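PDB 5D79: berberine bridge enzyme-like protein from Arabidopsis thaliana, which binds FAD as a berberine bridge enzyme-like oxidoreductase and is involved in adaptation to salt stress. Local coordinates for residues H28-Y37 with Q91-H103. Numbering follows the deposited sequence.
Sequences HEDFLKCLSY and QTVIRCAQLHGIH
F31 is the main bump: its ring enters a hollow of helix 87-100 formed by V93, C96, A97 and H100, a knob-into-hole fit. With CG anti to the backbone N (chi1 162°), the ring turns its edge to the partner backbone, CE1 lying 3.8 Å from A97 N. I102, just beyond the helix end, closes one face, its CG2 standing 4.3 Å from the F31 ring centroid and almost on the normal; L35 CG covers the opposite face near the rim. I102 CD1 continues to H28 CB at 3.6 Å. Farther along, L35 CD2 rests between T92 and V93, 4.0 Å from V93 CG2. The H100 ring lies flat over the backbone of D30 and F31, F31 N standing 3.7 Å above its centre, with C34 SG at its edge. Cutting H100 back to an alanine would probably open a gap over the D30–F31 peptide and beside C34 CB. Between these fillings the C34–C96 disulfide (SG to SG 2.0 Å, chi3 -77°) spans helices running nearly antiparallel at 151°. The absence of hydrogen bonds between the segments is consistent with apolar fit and disulfide together holding the helices in place, the covalent link tying the N-terminal helix to the FAD-binding domain.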
ATOM      1  N   HIS A  28      22.311  -6.640 -23.241  1.00 44.11           N
ATOM      2  CA  HIS A  28      21.649  -5.399 -22.842  1.00 51.80           C
ATOM      3  C   HIS A  28      21.905  -4.313 -23.865  1.00 54.15           C
ATOM      4  O   HIS A  28      21.121  -3.376 -24.040  1.00 48.87           O
ATOM      5  CB  HIS A  28      22.135  -4.933 -21.466  1.00 56.32           C
ATOM      6  CG  HIS A  28      21.712  -3.536 -21.123  1.00 62.24           C
ATOM      7  ND1 HIS A  28      22.607  -2.494 -21.004  1.00 65.11           N
ATOM      8  CD2 HIS A  28      20.487  -3.007 -20.896  1.00 65.23           C
ATOM      9  CE1 HIS A  28      21.952  -1.384 -20.713  1.00 66.35           C
ATOM     10  NE2 HIS A  28      20.664  -1.669 -20.637  1.00 67.00           N
ATOM     11  N   GLU A  29      23.045  -4.454 -24.522  1.00 62.67           N
ATOM     12  CA  GLU A  29      23.487  -3.544 -25.564  1.00 65.85           C
ATOM     13  C   GLU A  29      22.472  -3.506 -26.711  1.00 60.38           C
ATOM     14  O   GLU A  29      21.952  -2.442 -27.058  1.00 56.30           O
ATOM     15  CB  GLU A  29      24.884  -3.967 -26.058  1.00 70.60           C
ATOM     16  CG  GLU A  29      25.060  -5.480 -26.369  1.00 67.10           C
ATOM     17  CD  GLU A  29      25.074  -6.379 -25.131  1.00 64.95           C
ATOM     18  OE1 GLU A  29      24.742  -7.578 -25.259  1.00 64.51           O
ATOM     19  OE2 GLU A  29      25.413  -5.884 -24.034  1.00 63.15           O
ATOM     20  N   ASP A  30      22.183  -4.679 -27.272  1.00 57.38           N
ATOM     21  CA  ASP A  30      21.224  -4.819 -28.358  1.00 51.41           C
ATOM     22  C   ASP A  30      19.864  -4.332 -27.885  1.00 44.72           C
ATOM     23  O   ASP A  30      19.114  -3.715 -28.643  1.00 40.14           O
ATOM     24  CB  ASP A  30      21.129  -6.281 -28.830  1.00 52.46           C
ATOM     25  CG  ASP A  30      22.490  -6.964 -28.955  1.00 50.55           C
ATOM     26  OD1 ASP A  30      22.990  -7.505 -27.943  1.00 46.67           O
ATOM     27  OD2 ASP A  30      23.046  -6.983 -30.074  1.00 51.40           O
ATOM     28  N   PHE A  31      19.562  -4.627 -26.621  1.00 43.69           N
ATOM     29  CA  PHE A  31      18.311  -4.213 -26.000  1.00 41.13           C
ATOM     30  C   PHE A  31      18.114  -2.722 -26.200  1.00 40.19           C
ATOM     31  O   PHE A  31      17.080  -2.288 -26.716  1.00 36.30           O
ATOM     32  CB  PHE A  31      18.294  -4.565 -24.507  1.00 39.68           C
ATOM     33  CG  PHE A  31      17.253  -3.810 -23.716  1.00 38.37           C
ATOM     34  CD1 PHE A  31      15.903  -4.084 -23.879  1.00 39.18           C
ATOM     35  CD2 PHE A  31      17.627  -2.827 -22.817  1.00 35.24           C
ATOM     36  CE1 PHE A  31      14.949  -3.389 -23.163  1.00 37.85           C
ATOM     37  CE2 PHE A  31      16.675  -2.130 -22.102  1.00 35.52           C
ATOM     38  CZ  PHE A  31      15.338  -2.411 -22.273  1.00 35.44           C
ATOM     39  N   LEU A  32      19.131  -1.953 -25.813  1.00 43.00           N
ATOM     40  CA  LEU A  32      19.129  -0.500 -25.978  1.00 42.05           C
ATOM     41  C   LEU A  32      18.871  -0.119 -27.429  1.00 38.54           C
ATOM     42  O   LEU A  32      18.031   0.739 -27.714  1.00 42.16           O
ATOM     43  CB  LEU A  32      20.458   0.102 -25.513  1.00 43.76           C
ATOM     44  CG  LEU A  32      20.815  -0.031 -24.035  1.00 47.73           C
ATOM     45  CD1 LEU A  32      22.294   0.233 -23.822  1.00 48.81           C
ATOM     46  CD2 LEU A  32      19.974   0.928 -23.202  1.00 49.14           C
ATOM     47  N   LYS A  33      19.596  -0.763 -28.341  1.00 76.08           N
ATOM     48  CA  LYS A  33      19.440  -0.495 -29.765  1.00 65.30           C
ATOM     49  C   LYS A  33      18.029  -0.849 -30.205  1.00 57.00           C
ATOM     50  O   LYS A  33      17.408  -0.127 -30.985  1.00 55.13           O
ATOM     51  CB  LYS A  33      20.473  -1.274 -30.585  1.00 64.17           C
ATOM     52  CG  LYS A  33      21.701  -0.451 -30.979  1.00 66.56           C
ATOM     53  CD  LYS A  33      22.984  -0.970 -30.324  1.00 67.30           C
ATOM     54  CE  LYS A  33      24.204  -0.137 -30.717  1.00 66.61           C
ATOM     55  NZ  LYS A  33      25.420  -0.550 -29.962  1.00 56.84           N
ATOM     56  N   CYS A  34      17.526  -1.956 -29.675  1.00 52.60           N
ATOM     57  CA  CYS A  34      16.198  -2.437 -30.009  1.00 52.28           C
ATOM     58  C   CYS A  34      15.126  -1.396 -29.688  1.00 48.38           C
ATOM     59  O   CYS A  34      14.162  -1.238 -30.441  1.00 47.89           O
ATOM     60  CB  CYS A  34      15.918  -3.741 -29.264  1.00 55.89           C
ATOM     61  SG  CYS A  34      14.238  -4.351 -29.415  1.00 60.81           S
ATOM     62  N   LEU A  35      15.311  -0.680 -28.581  1.00 44.28           N
ATOM     63  CA  LEU A  35      14.357   0.344 -28.148  1.00 46.78           C
ATOM     64  C   LEU A  35      14.282   1.526 -29.125  1.00 50.79           C
ATOM     65  O   LEU A  35      13.232   2.173 -29.260  1.00 47.99           O
ATOM     66  CB  LEU A  35      14.720   0.858 -26.752  1.00 43.64           C
ATOM     67  CG  LEU A  35      14.592  -0.066 -25.536  1.00 46.46           C
ATOM     68  CD1 LEU A  35      15.055   0.654 -24.273  1.00 46.78           C
ATOM     69  CD2 LEU A  35      13.168  -0.556 -25.363  1.00 41.19           C
ATOM     70  N   SER A  36      15.395   1.795 -29.807  1.00 54.77           N
ATOM     71  CA  SER A  36      15.503   2.959 -30.685  1.00 56.71           C
ATOM     72  C   SER A  36      14.893   2.732 -32.071  1.00 55.78           C
ATOM     73  O   SER A  36      14.691   3.685 -32.816  1.00 57.51           O
ATOM     74  CB  SER A  36      16.973   3.384 -30.831  1.00 59.75           C
ATOM     75  OG  SER A  36      17.654   2.623 -31.817  1.00 63.16           O
ATOM     76  N   TYR A  37      14.593   1.482 -32.416  1.00 53.75           N
ATOM     77  CA  TYR A  37      14.036   1.176 -33.732  1.00 55.40           C
ATOM     78  C   TYR A  37      12.678   1.837 -33.966  1.00 53.39           C
ATOM     79  O   TYR A  37      11.683   1.485 -33.327  1.00 51.91           O
ATOM     80  CB  TYR A  37      13.906  -0.333 -33.913  1.00 63.30           C
ATOM     81  CG  TYR A  37      15.225  -1.062 -34.028  1.00 71.93           C
ATOM     82  CD1 TYR A  37      16.419  -0.368 -34.215  1.00 75.57           C
ATOM     83  CD2 TYR A  37      15.278  -2.449 -33.961  1.00 76.86           C
ATOM     84  CE1 TYR A  37      17.635  -1.044 -34.323  1.00 78.62           C
ATOM     85  CE2 TYR A  37      16.483  -3.132 -34.068  1.00 79.33           C
ATOM     86  CZ  TYR A  37      17.658  -2.428 -34.248  1.00 79.50           C
ATOM     87  OH  TYR A  37      18.846  -3.116 -34.353  1.00 79.56           O
ATOM     88  N   GLN A  91       5.084  -1.177 -24.411  1.00 33.29           N
ATOM     89  CA  GLN A  91       5.047  -2.357 -25.260  1.00 34.47           C
ATOM     90  C   GLN A  91       6.428  -2.699 -25.779  1.00 35.67           C
ATOM     91  O   GLN A  91       6.870  -3.845 -25.709  1.00 37.37           O
ATOM     92  CB  GLN A  91       4.100  -2.133 -26.435  1.00 35.39           C
ATOM     93  CG  GLN A  91       2.696  -1.760 -26.037  1.00 35.99           C
ATOM     94  CD  GLN A  91       1.790  -1.626 -27.238  1.00 43.16           C
ATOM     95  OE1 GLN A  91       1.557  -0.521 -27.732  1.00 46.15           O
ATOM     96  NE2 GLN A  91       1.269  -2.757 -27.719  1.00 43.97           N
ATOM     97  N   THR A  92       7.108  -1.684 -26.295  1.00 36.76           N
ATOM     98  CA  THR A  92       8.415  -1.872 -26.894  1.00 35.74           C
ATOM     99  C   THR A  92       9.416  -2.351 -25.854  1.00 33.14           C
ATOM    100  O   THR A  92      10.282  -3.172 -26.151  1.00 34.04           O
ATOM    101  CB  THR A  92       8.902  -0.576 -27.545  1.00 36.83           C
ATOM    102  OG1 THR A  92       7.971  -0.190 -28.561  1.00 38.18           O
ATOM    103  CG2 THR A  92      10.272  -0.762 -28.168  1.00 39.31           C
ATOM    104  N   VAL A  93       9.283  -1.856 -24.629  1.00 30.78           N
ATOM    105  CA  VAL A  93      10.177  -2.279 -23.562  1.00 34.04           C
ATOM    106  C   VAL A  93       9.963  -3.753 -23.236  1.00 33.66           C
ATOM    107  O   VAL A  93      10.916  -4.519 -23.142  1.00 30.75           O
ATOM    108  CB  VAL A  93       9.985  -1.445 -22.298  1.00 32.11           C
ATOM    109  CG1 VAL A  93      10.821  -2.013 -21.187  1.00 33.87           C
ATOM    110  CG2 VAL A  93      10.377   0.004 -22.558  1.00 33.32           C
ATOM    111  N   ILE A  94       8.701  -4.143 -23.090  1.00 35.25           N
ATOM    112  CA  ILE A  94       8.332  -5.536 -22.836  1.00 35.36           C
ATOM    113  C   ILE A  94       8.806  -6.461 -23.955  1.00 35.65           C
ATOM    114  O   ILE A  94       9.410  -7.501 -23.692  1.00 34.25           O
ATOM    115  CB  ILE A  94       6.789  -5.701 -22.660  1.00 41.70           C
ATOM    116  CG1 ILE A  94       6.269  -4.855 -21.485  1.00 34.41           C
ATOM    117  CG2 ILE A  94       6.417  -7.160 -22.469  1.00 27.69           C
ATOM    118  CD1 ILE A  94       7.202  -4.813 -20.274  1.00 30.34           C
ATOM    119  N   ARG A  95       8.545  -6.077 -25.201  1.00 38.25           N
ATOM    120  CA  ARG A  95       8.963  -6.881 -26.350  1.00 42.31           C
ATOM    121  C   ARG A  95      10.486  -6.989 -26.504  1.00 43.03           C
ATOM    122  O   ARG A  95      11.015  -8.088 -26.679  1.00 43.52           O
ATOM    123  CB  ARG A  95       8.348  -6.322 -27.629  1.00 45.16           C
ATOM    124  CG  ARG A  95       6.836  -6.415 -27.624  1.00 55.13           C
ATOM    125  CD  ARG A  95       6.251  -6.390 -29.023  1.00 64.42           C
ATOM    126  NE  ARG A  95       4.812  -6.130 -29.009  1.00 69.20           N
ATOM    127  CZ  ARG A  95       4.266  -4.940 -29.246  1.00 73.78           C
ATOM    128  NH1 ARG A  95       5.038  -3.895 -29.525  1.00 73.89           N
ATOM    129  NH2 ARG A  95       2.946  -4.794 -29.211  1.00 75.63           N
ATOM    130  N   CYS A  96      11.187  -5.861 -26.425  1.00 41.31           N
ATOM    131  CA  CYS A  96      12.648  -5.859 -26.545  1.00 39.77           C
ATOM    132  C   CYS A  96      13.352  -6.573 -25.400  1.00 37.64           C
ATOM    133  O   CYS A  96      14.362  -7.239 -25.619  1.00 37.58           O
ATOM    134  CB  CYS A  96      13.184  -4.429 -26.626  1.00 41.48           C
ATOM    135  SG  CYS A  96      12.835  -3.569 -28.165  1.00 40.52           S
ATOM    136  N   ALA A  97      12.841  -6.404 -24.180  1.00 39.04           N
ATOM    137  CA  ALA A  97      13.426  -7.035 -22.998  1.00 39.05           C
ATOM    138  C   ALA A  97      13.467  -8.547 -23.185  1.00 42.34           C
ATOM    139  O   ALA A  97      14.517  -9.188 -23.068  1.00 40.07           O
ATOM    140  CB  ALA A  97      12.632  -6.670 -21.735  1.00 31.13           C
ATOM    141  N   GLN A  98      12.304  -9.101 -23.496  1.00 43.57           N
ATOM    142  CA  GLN A  98      12.167 -10.526 -23.708  1.00 47.46           C
ATOM    143  C   GLN A  98      13.042 -11.017 -24.857  1.00 49.83           C
ATOM    144  O   GLN A  98      13.562 -12.129 -24.809  1.00 52.35           O
ATOM    145  CB  GLN A  98      10.703 -10.866 -23.962  1.00 47.79           C
ATOM    146  CG  GLN A  98       9.815 -10.451 -22.818  1.00 45.60           C
ATOM    147  CD  GLN A  98       8.423 -11.024 -22.912  1.00 47.35           C
ATOM    148  OE1 GLN A  98       8.223 -12.232 -22.783  1.00 46.78           O
ATOM    149  NE2 GLN A  98       7.443 -10.157 -23.133  1.00 48.52           N
ATOM    150  N   LEU A  99      13.214 -10.181 -25.876  1.00 47.41           N
ATOM    151  CA  LEU A  99      14.005 -10.554 -27.048  1.00 44.66           C
ATOM    152  C   LEU A  99      15.500 -10.619 -26.728  1.00 42.94           C
ATOM    153  O   LEU A  99      16.239 -11.369 -27.348  1.00 38.93           O
ATOM    154  CB  LEU A  99      13.759  -9.567 -28.194  1.00 44.29           C
ATOM    155  CG  LEU A  99      14.302  -9.942 -29.572  1.00 46.20           C
ATOM    156  CD1 LEU A  99      13.370 -10.931 -30.271  1.00 48.44           C
ATOM    157  CD2 LEU A  99      14.519  -8.701 -30.420  1.00 44.22           C
ATOM    158  N   HIS A 100      15.942  -9.846 -25.745  1.00 42.47           N
ATOM    159  CA  HIS A 100      17.366  -9.775 -25.456  1.00 41.99           C
ATOM    160  C   HIS A 100      17.704 -10.252 -24.044  1.00 41.34           C
ATOM    161  O   HIS A 100      18.838 -10.112 -23.586  1.00 44.42           O
ATOM    162  CB  HIS A 100      17.869  -8.348 -25.679  1.00 41.54           C
ATOM    163  CG  HIS A 100      17.692  -7.866 -27.084  1.00 42.15           C
ATOM    164  ND1 HIS A 100      18.559  -8.204 -28.102  1.00 45.73           N
ATOM    165  CD2 HIS A 100      16.741  -7.081 -27.645  1.00 43.63           C
ATOM    166  CE1 HIS A 100      18.152  -7.645 -29.229  1.00 46.74           C
ATOM    167  NE2 HIS A 100      17.055  -6.955 -28.979  1.00 47.08           N
ATOM    168  N   GLY A 101      16.720 -10.830 -23.367  1.00 38.99           N
ATOM    169  CA  GLY A 101      16.951 -11.428 -22.065  1.00 38.06           C
ATOM    170  C   GLY A 101      17.120 -10.411 -20.956  1.00 38.01           C
ATOM    171  O   GLY A 101      17.826 -10.649 -19.977  1.00 39.14           O
ATOM    172  N   ILE A 102      16.466  -9.268 -21.099  1.00 34.85           N
ATOM    173  CA  ILE A 102      16.582  -8.237 -20.089  1.00 34.28           C
ATOM    174  C   ILE A 102      15.421  -8.273 -19.101  1.00 38.25           C
ATOM    175  O   ILE A 102      14.244  -8.300 -19.476  1.00 39.35           O
ATOM    176  CB  ILE A 102      16.680  -6.857 -20.718  1.00 33.91           C
ATOM    177  CG1 ILE A 102      18.060  -6.686 -21.348  1.00 36.74           C
ATOM    178  CG2 ILE A 102      16.479  -5.788 -19.671  1.00 32.97           C
ATOM    179  CD1 ILE A 102      19.183  -6.723 -20.334  1.00 39.67           C
ATOM    180  N   HIS A 103      15.787  -8.291 -17.827  1.00 36.95           N
ATOM    181  CA  HIS A 103      14.848  -8.301 -16.723  1.00 33.19           C
ATOM    182  C   HIS A 103      14.415  -6.870 -16.422  1.00 33.40           C
ATOM    183  O   HIS A 103      15.238  -5.966 -16.485  1.00 35.79           O
ATOM    184  CB  HIS A 103      15.520  -8.952 -15.520  1.00 31.67           C
ATOM    185  CG  HIS A 103      14.664  -9.019 -14.303  1.00 30.90           C
ATOM    186  ND1 HIS A 103      13.357  -9.449 -14.338  1.00 31.54           N
ATOM    187  CD2 HIS A 103      14.933  -8.726 -13.010  1.00 34.22           C
ATOM    188  CE1 HIS A 103      12.852  -9.405 -13.118  1.00 33.92           C
ATOM    189  NE2 HIS A 103      13.788  -8.971 -12.293  1.00 34.44           N
TER